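Local structure of vacuolar protein sorting 29 (Cryptosporidium parvum, 2A22) at residues 26-31 against 187-192; 38-43 against 168-173; 179-184 against 200-205; 193-198 against 210-215. The protein probably serves in vacuolar protein sorting, as a VPS29-family protein with the fold of a calcineurin-like phosphoesterase. One frame throughout, in Å; residues are numbered along the deposited sequence.

Interaction 1: 26-31 against 187-192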
loop_
_atom_site.group_PDB
_atom_site.type_symbol
_atom_site.label_atom_id
_atom_site.label_comp_id
_atom_site.label_asym_id
_atom_site.label_seq_id
_atom_site.Cartn_x
_atom_site.Cartn_y
_atom_site.Cartn_z
ATOM N N ASP A 26 -5.685 -10.342 -11.518
ATOM C CA ASP A 26 -5.910 -9.080 -10.859
ATOM C C ASP A 26 -4.577 -8.393 -10.782
ATOM O O ASP A 26 -3.557 -9.057 -10.577
ATOM C CB ASP A 26 -6.451 -9.329 -9.449
ATOM C CG ASP A 26 -7.817 -10.042 -9.456
ATOM O OD1 ASP A 26 -8.815 -9.408 -9.823
ATOM O OD2 ASP A 26 -7.892 -11.232 -9.094
ATOM N N LEU A 27 -4.585 -7.065 -10.891
ATOM C CA LEU A 27 -3.369 -6.290 -10.695
ATOM C C LEU A 27 -3.633 -5.273 -9.592
ATOM O O LEU A 27 -4.507 -4.410 -9.709
ATOM C CB LEU A 27 -2.889 -5.634 -12.020
ATOM C CG LEU A 27 -1.557 -4.877 -11.962
ATOM C CD1 LEU A 27 -0.368 -5.814 -11.683
ATOM C CD2 LEU A 27 -1.328 -4.091 -13.286
ATOM N N VAL A 28 -2.894 -5.412 -8.504
ATOM C CA VAL A 28 -3.164 -4.660 -7.290
ATOM C C VAL A 28 -2.060 -3.652 -7.016
ATOM O O VAL A 28 -0.886 -4.041 -6.880
ATOM C CB VAL A 28 -3.285 -5.590 -6.039
ATOM C CG1 VAL A 28 -3.880 -4.791 -4.884
ATOM C CG2 VAL A 28 -4.148 -6.807 -6.346
ATOM N N LEU A 29 -2.447 -2.373 -6.933
ATOM C CA LEU A 29 -1.522 -1.310 -6.578
ATOM C C LEU A 29 -1.457 -1.181 -5.050
ATOM O O LEU A 29 -2.476 -1.020 -4.390
ATOM C CB LEU A 29 -1.925 0.020 -7.252
ATOM C CG LEU A 29 -1.227 1.292 -6.722
ATOM C CD1 LEU A 29 0.289 1.255 -7.023
ATOM C CD2 LEU A 29 -1.873 2.573 -7.313
ATOM N N LEU A 30 -0.251 -1.289 -4.503
ATOM C CA LEU A 30 -0.000 -1.115 -3.058
ATOM C C LEU A 30 0.796 0.165 -2.890
ATOM O O LEU A 30 1.886 0.315 -3.474
ATOM C CB LEU A 30 0.769 -2.313 -2.488
ATOM C CG LEU A 30 0.273 -3.708 -2.935
ATOM C CD1 LEU A 30 1.134 -4.828 -2.353
ATOM C CD2 LEU A 30 -1.179 -3.884 -2.494
ATOM N N ILE A 31 0.240 1.104 -2.120
ATOM C CA ILE A 31 0.740 2.479 -2.116
ATOM C C ILE A 31 0.329 3.156 -0.798
ATOM O O ILE A 31 -0.685 2.780 -0.190
ATOM C CB ILE A 31 0.245 3.219 -3.414
ATOM C CG1 ILE A 31 1.084 4.454 -3.704
ATOM C CG2 ILE A 31 -1.324 3.433 -3.418
ATOM C CD1 ILE A 31 0.777 5.120 -5.046
ATOM N N MET A 187 1.187 -5.717 -7.698
ATOM C CA MET A 187 1.151 -7.149 -7.383
ATOM C C MET A 187 0.178 -7.843 -8.338
ATOM O O MET A 187 -1.045 -7.569 -8.303
ATOM C CB MET A 187 0.697 -7.352 -5.913
ATOM C CG MET A 187 0.631 -8.830 -5.445
ATOM S SD MET A 187 0.258 -9.001 -3.694
ATOM C CE MET A 187 1.853 -9.408 -3.090
ATOM N N ALA A 188 0.696 -8.723 -9.194
ATOM C CA ALA A 188 -0.171 -9.472 -10.110
ATOM C C ALA A 188 -0.566 -10.770 -9.423
ATOM O O ALA A 188 0.298 -11.552 -9.001
ATOM C CB ALA A 188 0.526 -9.781 -11.424
ATOM N N LEU A 189 -1.873 -10.984 -9.321
ATOM C CA LEU A 189 -2.394 -12.219 -8.804
ATOM C C LEU A 189 -3.079 -13.003 -9.918
ATOM O O LEU A 189 -3.972 -12.482 -10.620
ATOM C CB LEU A 189 -3.357 -11.932 -7.648
ATOM C CG LEU A 189 -2.793 -11.151 -6.446
ATOM C CD1 LEU A 189 -3.941 -10.714 -5.541
ATOM C CD2 LEU A 189 -1.788 -11.969 -5.653
ATOM N N GLN A 190 -2.649 -14.243 -10.103
ATOM C CA GLN A 190 -3.246 -15.079 -11.133
ATOM C C GLN A 190 -3.360 -16.489 -10.605
ATOM O O GLN A 190 -2.347 -17.149 -10.385
ATOM C CB GLN A 190 -2.431 -15.044 -12.444
ATOM C CG GLN A 190 -2.359 -13.660 -13.038
ATOM C CD GLN A 190 -1.558 -13.574 -14.348
ATOM O OE1 GLN A 190 -0.885 -14.521 -14.758
ATOM N NE2 GLN A 190 -1.594 -12.391 -14.975
ATOM N N GLY A 191 -4.588 -16.939 -10.381
ATOM C CA GLY A 191 -4.787 -18.239 -9.737
ATOM C C GLY A 191 -3.973 -18.294 -8.464
ATOM O O GLY A 191 -4.128 -17.419 -7.602
ATOM N N ASN A 192 -3.087 -19.283 -8.346
ATOM C CA ASN A 192 -2.272 -19.444 -7.122
ATOM C C ASN A 192 -0.919 -18.705 -7.169
ATOM O O ASN A 192 -0.103 -18.828 -6.247
ATOM C CB ASN A 192 -2.079 -20.934 -6.782
ATOM C CG ASN A 192 -3.365 -21.598 -6.229
ATOM O OD1 ASN A 192 -4.188 -20.953 -5.562
ATOM N ND2 ASN A 192 -3.527 -22.900 -6.502
HETATM O O HOH W 1 -2.743 -10.072 -13.263
HETATM O O HOH W 2 -6.397 -13.334 -9.112
#

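Interaction 2: 38-43 against 168-173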
loop_
_atom_site.group_PDB
_atom_site.type_symbol
_atom_site.label_atom_id
_atom_site.label_comp_id
_atom_site.label_asym_id
_atom_site.label_seq_id
_atom_site.Cartn_x
_atom_site.Cartn_y
_atom_site.Cartn_z
ATOM N N TYR A 38 2.063 18.031 3.514
ATOM C CA TYR A 38 2.974 18.280 4.639
ATOM C C TYR A 38 4.433 17.945 4.321
ATOM O O TYR A 38 5.320 18.755 4.580
ATOM C CB TYR A 38 2.547 17.468 5.885
ATOM C CG TYR A 38 1.059 17.524 6.189
ATOM C CD1 TYR A 38 0.357 18.746 6.188
ATOM C CD2 TYR A 38 0.358 16.358 6.488
ATOM C CE1 TYR A 38 -1.000 18.797 6.460
ATOM C CE2 TYR A 38 -0.988 16.396 6.777
ATOM C CZ TYR A 38 -1.669 17.607 6.750
ATOM O OH TYR A 38 -3.009 17.610 7.044
ATOM N N GLY A 39 4.664 16.757 3.757
ATOM C CA GLY A 39 6.007 16.261 3.506
ATOM C C GLY A 39 6.407 16.192 2.048
ATOM O O GLY A 39 7.567 15.900 1.739
ATOM N N ALA A 40 5.448 16.435 1.157
ATOM C CA ALA A 40 5.641 16.401 -0.305
ATOM C C ALA A 40 4.477 17.101 -1.024
ATOM O O ALA A 40 3.401 17.224 -0.468
ATOM C CB ALA A 40 5.757 14.984 -0.788
ATOM N N LYS A 41 4.683 17.560 -2.260
ATOM C CA LYS A 41 3.584 18.196 -3.007
ATOM C C LYS A 41 2.872 17.315 -4.042
ATOM O O LYS A 41 1.753 17.620 -4.479
ATOM C CB LYS A 41 4.023 19.518 -3.665
ATOM C CG LYS A 41 5.236 19.455 -4.548
ATOM C CD LYS A 41 5.243 20.693 -5.473
ATOM C CE LYS A 41 6.352 20.637 -6.509
ATOM N NZ LYS A 41 6.209 21.758 -7.496
ATOM N N GLU A 42 3.521 16.229 -4.435
ATOM C CA GLU A 42 3.070 15.455 -5.581
ATOM C C GLU A 42 3.786 14.118 -5.620
ATOM O O GLU A 42 4.790 13.912 -4.924
ATOM C CB GLU A 42 3.335 16.242 -6.888
ATOM C CG GLU A 42 4.803 16.465 -7.127
ATOM C CD GLU A 42 5.129 17.430 -8.274
ATOM O OE1 GLU A 42 4.215 18.105 -8.820
ATOM O OE2 GLU A 42 6.336 17.506 -8.612
ATOM N N LEU A 43 3.246 13.209 -6.423
ATOM C CA LEU A 43 3.924 11.952 -6.768
ATOM C C LEU A 43 4.998 12.258 -7.807
ATOM O O LEU A 43 4.830 13.184 -8.612
ATOM C CB LEU A 43 2.916 10.947 -7.342
ATOM C CG LEU A 43 1.834 10.449 -6.359
ATOM C CD1 LEU A 43 0.735 9.693 -7.115
ATOM C CD2 LEU A 43 2.433 9.560 -5.316
ATOM N N THR A 168 7.023 4.818 1.273
ATOM C CA THR A 168 6.388 6.133 0.996
ATOM C C THR A 168 6.346 6.362 -0.506
ATOM O O THR A 168 7.382 6.327 -1.165
ATOM C CB THR A 168 7.135 7.320 1.694
ATOM O OG1 THR A 168 6.690 8.547 1.131
ATOM C CG2 THR A 168 8.686 7.217 1.549
ATOM N N ALA A 169 5.159 6.580 -1.059
ATOM C CA ALA A 169 5.015 6.817 -2.495
ATOM C C ALA A 169 5.704 8.107 -2.970
ATOM O O ALA A 169 5.990 8.257 -4.150
ATOM C CB ALA A 169 3.529 6.906 -2.852
ATOM N N THR A 170 5.842 9.080 -2.072
ATOM C CA THR A 170 6.339 10.426 -2.435
ATOM C C THR A 170 7.815 10.658 -2.053
ATOM O O THR A 170 8.441 11.612 -2.520
ATOM C CB THR A 170 5.490 11.543 -1.765
ATOM O OG1 THR A 170 5.446 11.353 -0.332
ATOM C CG2 THR A 170 4.078 11.564 -2.348
ATOM N N GLY A 171 8.355 9.797 -1.193
ATOM C CA GLY A 171 9.663 10.060 -0.605
ATOM C C GLY A 171 9.637 11.090 0.522
ATOM O O GLY A 171 10.694 11.594 0.932
ATOM N N ALA A 172 8.443 11.392 1.025
ATOM C CA ALA A 172 8.266 12.240 2.209
ATOM C C ALA A 172 9.117 11.714 3.356
ATOM O O ALA A 172 9.274 10.482 3.508
ATOM C CB ALA A 172 6.784 12.292 2.623
ATOM N N PHE A 173 9.667 12.631 4.156
ATOM C CA PHE A 173 10.595 12.229 5.226
ATOM C C PHE A 173 9.849 11.643 6.430
ATOM O O PHE A 173 8.838 12.186 6.868
ATOM C CB PHE A 173 11.516 13.391 5.673
ATOM C CG PHE A 173 12.623 12.985 6.641
ATOM C CD1 PHE A 173 13.874 12.550 6.169
ATOM C CD2 PHE A 173 12.440 13.089 8.016
ATOM C CE1 PHE A 173 14.915 12.184 7.071
ATOM C CE2 PHE A 173 13.499 12.752 8.938
ATOM C CZ PHE A 173 14.708 12.280 8.457
HETATM O O HOH W 3 9.745 15.455 3.307
HETATM O O HOH W 4 7.279 13.182 -4.668
#

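Interaction 3: 179-184 against 200-205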
loop_
_atom_site.group_PDB
_atom_site.type_symbol
_atom_site.label_atom_id
_atom_site.label_comp_id
_atom_site.label_asym_id
_atom_site.label_seq_id
_atom_site.Cartn_x
_atom_site.Cartn_y
_atom_site.Cartn_z
ATOM N N ASP A 179 15.441 9.420 4.466
ATOM C CA ASP A 179 15.684 9.387 3.022
ATOM C C ASP A 179 15.288 8.068 2.286
ATOM O O ASP A 179 15.928 7.651 1.312
ATOM C CB ASP A 179 17.137 9.812 2.746
ATOM C CG ASP A 179 17.484 11.163 3.410
ATOM O OD1 ASP A 179 16.608 12.050 3.449
ATOM O OD2 ASP A 179 18.618 11.336 3.896
ATOM N N ALA A 180 14.233 7.414 2.762
ATOM C CA ALA A 180 13.578 6.364 1.984
ATOM C C ALA A 180 13.233 6.967 0.624
ATOM O O ALA A 180 12.815 8.128 0.526
ATOM C CB ALA A 180 12.335 5.887 2.672
ATOM N N PRO A 181 13.451 6.194 -0.448
ATOM C CA PRO A 181 13.124 6.737 -1.772
ATOM C C PRO A 181 11.617 6.677 -1.984
ATOM O O PRO A 181 10.947 5.956 -1.238
ATOM C CB PRO A 181 13.858 5.786 -2.723
ATOM C CG PRO A 181 13.870 4.488 -2.012
ATOM C CD PRO A 181 14.021 4.833 -0.522
ATOM N N PRO A 182 11.078 7.445 -2.968
ATOM C CA PRO A 182 9.675 7.184 -3.384
ATOM C C PRO A 182 9.551 5.742 -3.886
ATOM O O PRO A 182 10.452 5.241 -4.586
ATOM C CB PRO A 182 9.432 8.191 -4.530
ATOM C CG PRO A 182 10.554 9.313 -4.313
ATOM C CD PRO A 182 11.720 8.540 -3.737
ATOM N N SER A 183 8.487 5.057 -3.492
ATOM C CA SER A 183 8.280 3.654 -3.906
ATOM C C SER A 183 6.806 3.279 -3.860
ATOM O O SER A 183 6.001 3.984 -3.239
ATOM C CB SER A 183 9.078 2.682 -3.022
ATOM O OG SER A 183 8.654 2.776 -1.653
ATOM N N PHE A 184 6.475 2.170 -4.531
ATOM C CA PHE A 184 5.168 1.535 -4.476
ATOM C C PHE A 184 5.352 0.105 -5.014
ATOM O O PHE A 184 6.450 -0.264 -5.472
ATOM C CB PHE A 184 4.109 2.328 -5.275
ATOM C CG PHE A 184 4.351 2.335 -6.778
ATOM C CD1 PHE A 184 3.833 1.318 -7.598
ATOM C CD2 PHE A 184 5.090 3.358 -7.366
ATOM C CE1 PHE A 184 4.047 1.326 -8.983
ATOM C CE2 PHE A 184 5.331 3.374 -8.734
ATOM C CZ PHE A 184 4.792 2.356 -9.555
ATOM N N ASP A 200 11.009 1.598 -6.956
ATOM C CA ASP A 200 11.568 2.713 -6.216
ATOM C C ASP A 200 12.298 3.694 -7.136
ATOM O O ASP A 200 12.767 3.312 -8.213
ATOM C CB ASP A 200 12.449 2.236 -5.056
ATOM C CG ASP A 200 13.785 1.628 -5.520
ATOM O OD1 ASP A 200 13.840 0.957 -6.557
ATOM O OD2 ASP A 200 14.784 1.791 -4.806
ATOM N N LEU A 201 12.350 4.958 -6.717
ATOM C CA LEU A 201 12.990 6.004 -7.484
ATOM C C LEU A 201 14.254 6.450 -6.765
ATOM O O LEU A 201 14.182 7.001 -5.674
ATOM C CB LEU A 201 12.042 7.208 -7.671
ATOM C CG LEU A 201 12.564 8.461 -8.422
ATOM C CD1 LEU A 201 13.097 8.102 -9.792
ATOM C CD2 LEU A 201 11.452 9.475 -8.596
ATOM N N ARG A 202 15.403 6.199 -7.378
ATOM C CA ARG A 202 16.709 6.609 -6.836
ATOM C C ARG A 202 17.531 7.253 -7.969
ATOM O O ARG A 202 17.556 6.755 -9.108
ATOM C CB ARG A 202 17.451 5.417 -6.232
ATOM C CG ARG A 202 16.767 4.843 -4.956
ATOM C CD ARG A 202 17.462 3.608 -4.335
ATOM N NE ARG A 202 17.524 2.458 -5.252
ATOM C CZ ARG A 202 18.646 2.018 -5.827
ATOM N NH1 ARG A 202 19.815 2.615 -5.578
ATOM N NH2 ARG A 202 18.606 0.982 -6.658
ATOM N N ASP A 203 18.135 8.398 -7.663
ATOM C CA ASP A 203 19.009 9.109 -8.604
ATOM C C ASP A 203 18.309 9.373 -9.912
ATOM O O ASP A 203 18.887 9.168 -10.973
ATOM C CB ASP A 203 20.284 8.288 -8.848
ATOM C CG ASP A 203 20.977 7.904 -7.546
ATOM O OD1 ASP A 203 21.221 8.823 -6.711
ATOM O OD2 ASP A 203 21.264 6.694 -7.367
ATOM N N GLY A 204 17.054 9.803 -9.839
ATOM C CA GLY A 204 16.312 10.135 -11.045
ATOM C C GLY A 204 15.792 8.932 -11.826
ATOM O O GLY A 204 15.075 9.100 -12.804
ATOM N N LYS A 205 16.120 7.718 -11.389
ATOM C CA LYS A 205 15.786 6.513 -12.152
ATOM C C LYS A 205 14.835 5.600 -11.390
ATOM O O LYS A 205 15.062 5.299 -10.212
ATOM C CB LYS A 205 17.063 5.744 -12.515
ATOM C CG LYS A 205 16.853 4.573 -13.482
ATOM C CD LYS A 205 18.094 3.632 -13.531
ATOM C CE LYS A 205 17.970 2.527 -14.633
ATOM N NZ LYS A 205 17.266 3.017 -15.883
#

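Interaction 4: 193-198 against 210-215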
loop_
_atom_site.group_PDB
_atom_site.type_symbol
_atom_site.label_atom_id
_atom_site.label_comp_id
_atom_site.label_asym_id
_atom_site.label_seq_id
_atom_site.Cartn_x
_atom_site.Cartn_y
_atom_site.Cartn_z
ATOM N N LYS A 193 -0.700 -17.914 -8.222
ATOM C CA LYS A 193 0.575 -17.220 -8.437
ATOM C C LYS A 193 0.518 -15.744 -8.090
ATOM O O LYS A 193 -0.382 -15.017 -8.511
ATOM C CB LYS A 193 1.066 -17.337 -9.885
ATOM C CG LYS A 193 0.754 -18.672 -10.614
ATOM C CD LYS A 193 1.527 -19.812 -9.985
ATOM C CE LYS A 193 1.208 -21.139 -10.689
ATOM N NZ LYS A 193 2.089 -22.185 -10.094
ATOM N N VAL A 194 1.527 -15.319 -7.341
ATOM C CA VAL A 194 1.772 -13.929 -7.027
ATOM C C VAL A 194 3.079 -13.541 -7.709
ATOM O O VAL A 194 4.106 -14.168 -7.463
ATOM C CB VAL A 194 1.978 -13.773 -5.536
ATOM C CG1 VAL A 194 2.157 -12.279 -5.185
ATOM C CG2 VAL A 194 0.807 -14.446 -4.784
ATOM N N VAL A 195 3.021 -12.529 -8.569
ATOM C CA VAL A 195 4.211 -11.896 -9.083
ATOM C C VAL A 195 4.190 -10.447 -8.616
ATOM O O VAL A 195 3.300 -9.655 -8.995
ATOM C CB VAL A 195 4.311 -11.921 -10.632
ATOM C CG1 VAL A 195 5.649 -11.263 -11.070
ATOM C CG2 VAL A 195 4.218 -13.357 -11.166
ATOM N N LEU A 196 5.174 -10.108 -7.794
ATOM C CA LEU A 196 5.215 -8.816 -7.150
ATOM C C LEU A 196 6.289 -7.944 -7.783
ATOM O O LEU A 196 7.462 -8.303 -7.749
ATOM C CB LEU A 196 5.577 -8.984 -5.680
ATOM C CG LEU A 196 5.570 -7.684 -4.869
ATOM C CD1 LEU A 196 4.124 -7.129 -4.730
ATOM C CD2 LEU A 196 6.169 -7.930 -3.495
ATOM N N TYR A 197 5.888 -6.782 -8.301
ATOM C CA TYR A 197 6.837 -5.767 -8.756
ATOM C C TYR A 197 6.974 -4.609 -7.771
ATOM O O TYR A 197 6.001 -3.950 -7.422
ATOM C CB TYR A 197 6.399 -5.257 -10.112
ATOM C CG TYR A 197 6.361 -6.360 -11.142
ATOM C CD1 TYR A 197 7.549 -6.837 -11.725
ATOM C CD2 TYR A 197 5.145 -6.942 -11.532
ATOM C CE1 TYR A 197 7.529 -7.881 -12.689
ATOM C CE2 TYR A 197 5.113 -7.966 -12.503
ATOM C CZ TYR A 197 6.311 -8.431 -13.076
ATOM O OH TYR A 197 6.296 -9.454 -14.029
ATOM N N VAL A 198 8.199 -4.389 -7.312
ATOM C CA VAL A 198 8.492 -3.371 -6.342
ATOM C C VAL A 198 9.213 -2.211 -7.032
ATOM O O VAL A 198 10.321 -2.384 -7.564
ATOM C CB VAL A 198 9.374 -3.964 -5.214
ATOM C CG1 VAL A 198 9.815 -2.875 -4.219
ATOM C CG2 VAL A 198 8.615 -5.097 -4.486
ATOM N N MET A 210 11.464 -7.691 -8.871
ATOM C CA MET A 210 10.370 -8.656 -8.952
ATOM C C MET A 210 10.628 -9.758 -7.941
ATOM O O MET A 210 11.767 -10.225 -7.827
ATOM C CB MET A 210 10.324 -9.259 -10.367
ATOM C CG MET A 210 9.188 -10.278 -10.579
ATOM S SD MET A 210 9.512 -11.973 -10.006
ATOM C CE MET A 210 11.044 -12.343 -10.903
ATOM N N SER A 211 9.586 -10.152 -7.206
ATOM C CA SER A 211 9.580 -11.353 -6.385
ATOM C C SER A 211 8.325 -12.137 -6.701
ATOM O O SER A 211 7.245 -11.581 -6.895
ATOM C CB SER A 211 9.544 -11.018 -4.891
ATOM O OG SER A 211 10.759 -10.455 -4.486
ATOM N N GLU A 212 8.462 -13.440 -6.687
ATOM C CA GLU A 212 7.421 -14.319 -7.158
ATOM C C GLU A 212 7.180 -15.363 -6.061
ATOM O O GLU A 212 8.123 -15.841 -5.412
ATOM C CB GLU A 212 7.915 -14.986 -8.438
ATOM C CG GLU A 212 6.840 -15.356 -9.394
ATOM C CD GLU A 212 7.268 -16.454 -10.347
ATOM O OE1 GLU A 212 8.298 -16.292 -11.044
ATOM O OE2 GLU A 212 6.558 -17.485 -10.368
ATOM N N PHE A 213 5.907 -15.675 -5.840
ATOM C CA PHE A 213 5.455 -16.551 -4.774
ATOM C C PHE A 213 4.314 -17.366 -5.338
ATOM O O PHE A 213 3.567 -16.872 -6.183
ATOM C CB PHE A 213 4.930 -15.727 -3.587
ATOM C CG PHE A 213 5.964 -14.832 -2.974
ATOM C CD1 PHE A 213 6.787 -15.302 -1.954
ATOM C CD2 PHE A 213 6.142 -13.524 -3.441
ATOM C CE1 PHE A 213 7.764 -14.486 -1.395
ATOM C CE2 PHE A 213 7.121 -12.695 -2.893
ATOM C CZ PHE A 213 7.928 -13.167 -1.862
ATOM N N SER A 214 4.149 -18.597 -4.862
ATOM C CA SER A 214 2.989 -19.388 -5.262
ATOM C C SER A 214 2.533 -20.445 -4.274
ATOM O O SER A 214 3.300 -20.894 -3.445
ATOM C CB SER A 214 3.170 -20.004 -6.659
ATOM O OG SER A 214 4.133 -21.037 -6.652
ATOM N N LYS A 215 1.247 -20.791 -4.423
ATOM C CA LYS A 215 0.454 -21.838 -3.724
ATOM C C LYS A 215 -0.281 -21.321 -2.483
ATOM O O LYS A 215 -1.414 -20.800 -2.573
ATOM C CB LYS A 215 1.262 -23.098 -3.429
ATOM C CG LYS A 215 1.925 -23.709 -4.642
ATOM C CD LYS A 215 3.152 -24.484 -4.203
ATOM C CE LYS A 215 2.835 -25.887 -3.609
ATOM N NZ LYS A 215 4.086 -26.571 -3.148
HETATM O O HOH W 5 4.824 -21.431 -9.384
#

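Interaction 1: 26-31 against 187-192
Val28 and Leu189 meet on the inward face of the six-stranded sheet of this calcineurin-like phosphoesterase fold, an alpha-beta-beta-alpha sandwich, where strand 26-31 runs antiparallel to the end of strand 183-190. The two branched side chains cross at a slant, and Val28 CG2 lies 4.0 Å from Leu189 CD1. In Val28, CG1 stands anti to the backbone N (chi1 -167°), which turns the other methyl, CG2, along the strand toward Leu189. Directly across, Val28 CB is 4.4 Å from Met187 CB. The long chain of Met187 then leads away from strand 26-31 toward Leu162 and Leu164 of the second sheet. A flexible thioether suits this place because it can bridge two sheets. Leu30 CD1 comes up beside Met187 CB at 4.4 Å. All of these are apolar and buried, as the interior of a sandwich demands.

Asp26 shares this face with Val28, Met187 and Leu189, and the pairs Asp26-Leu189 and Val28-Met187 are each closed by two backbone hydrogen bonds. On the other face Leu27 reaches over the small Ala188, a non-hydrogen-bonded pair, with Leu27 CD1 4.1 Å from Ala188 CB.

Asp26 marks the open end of the strand, where a carboxylate can stay hydrated. Its OD1 is held by Asn57, whose side chain also takes the backbone N-H of Leu27. Asp26 O accepts from Leu189 N and from a water that links it to Gln190 NE2, while a second water donates to Asp26 OD2 at 2.6 Å and, weakly, to Leu189 O.

Interaction 2: 38-43 against 168-173
Thr170 turns toward Ala40 and Leu43 through its first torsion (chi1 55°), which sets OG1 between the backbone N and the carbonyl carbon and leaves CG2 anti to the carbonyl carbon. Thr170 CG2 thereby points at the 38-43 segment, 3.6 Å from Glu42 O and 3.9 Å from Leu43 CD2. Leu43 answers with CG beside its own backbone N (chi1 -66°), and its side chain crosses that of Thr170 at about a right angle. Leu43 CD2 also rests 3.8 Å from Ala169 CB.

Farther along, the small Ala40 presses its CB onto Thr170 CB at 3.6 Å, a close fit that suits a residue with a single methyl. Ala172 faces Gly39, whose lack of a side chain lets the backbones approach to 4.8 Å between CA atoms.

Two irregular loops of the phosphoesterase fold meet here, one following strand 26-31, the other preceding strand 183-190. The second is shaped by an ST turn, in which Thr170 OG1 accepts from Ala172 N. At the backbone angles of Gly171 a CB would press on the carbonyl O of Thr170, so glycine suits the bend.

No direct hydrogen bond joins 38-43 to 168-173, though Thr170 OG1 reaches Leu34 O, earlier in the first loop. Two waters bridge the segments: one donates to Gly39 O and accepts from Phe173 N; another donates to Thr170 O and, at 2.6 Å, to Glu42 O.

Interaction 3: 179-184 against 200-205
Pro181 and Pro182 pack against Asp200, Leu201 and Arg202 where strands 183-190 and 193-202 begin and end their pairing. The close part lies at the backbone. Pro181 CB touches Leu201 O at 3.2 Å, and Pro182 CD approaches the same oxygen at 3.5 Å, so two proline rings lie around one carbonyl. Pro182 O receives the N-H of Leu201 at 2.9 Å, and Asp200 CA makes a CA-H...O contact with that oxygen. Prolines suit this entry to the strand: lacking N-H groups, they can still offer a carbonyl and a stiff apolar ring.

Beside them, Ser183 and Asp200 form a non-hydrogen-bonded pair with CB atoms 4.0 Å apart. Ser183 OG is bonded to Pro166 O, which satisfies a hydroxyl in a buried position.

The outer side is polar and looser. Pro181 CG stays 4.0 Å from Asp200 OD2, and the aliphatic CG of Arg202 lies 3.8 Å from Pro181 CB. Bent at chi3 (-61°), the arginine brings NE back to the syn side of Asp200 OD2 at 2.9 Å, a salt bridge near the guanidinium plane but 30° out of the carboxylate plane. Beyond it the exposed chain reverses through Asp203 and Gly204, both with positive phi. The contact is the open end of the hairpin 183-190/193-202, and the type I' beta turn from Arg202 to Lys205 closes the following hairpin, 193-202/205-214.

Interaction 4: 193-198 against 210-215
Met210 is the bump and the gap between Val195 and Tyr197 the hollow into which it settles on the outward face of this beta hairpin. Its CG lies 3.7 Å from Val195 CG1 and 3.6 Å from Tyr197 CE1, meeting the ring at a slant. The bend at chi2 (-82°) brings Met210 SD to 4.1 Å from Val195 CG1; the terminal methyl CE then turns away. An unbranched, pliable chain is well suited to filling a space between a branched residue and an aromatic one.

Next along the same face, Glu212 lays its CG 3.7 Å from Val195 CG2 and carries its carboxylate outward. At the end, Lys193 bends at chi2 so that CD passes 3.7 Å from Ser214 CB; a water then joins Lys193 NZ to Ser214 OG. Aliphatic stems thus pack while charged and hydroxyl ends remain in solvent.

On the inward face Val194, Leu196 and Phe213 supply apolar bulk. Val194 CB and Phe213 CB stand 4.0 Å apart, and Leu196 CB sits 3.3 Å from the backbone O of Ser211, whose short side chain shares this face. Both pairs are hydrogen-bonded in both directions, and Leu196 N to Ser211 O is 2.7 Å long.

Strand 205-214 is the outermost of its sheet within the chain, and strand 193-202 separates it from strand 183-190. Beneath the inward face lies the second sheet: Leu196 packs on Val155 and Leu164, and Phe213 reaches Val155, Glu157 and Leu162 of strands 154-158 and 161-165.

How the interactions relate
Interactions 1, 3 and 4 belong to the six-stranded sheet, in which strands 26-31, 183-190, 193-202 and 205-214 stand side by side. Interactions 1 and 4 have centres about 9 Å apart and meet through Ala188 and Val195. Interaction 3 lies near the other end of those strands, its centre about 21 Å from each. Interaction 2 joins loops about 11 Å from it between centres; the two touch where Ser183 N probably bonds to Thr168 O. Along the chain, interaction 1 spans interaction 2 and closes before interaction 4 opens, while interaction 3 alternates with both 1 and 4. This half of the sheet pairs the first strand with the three C-terminal ones; 58-61 and 81-83 continue it beyond 26-31.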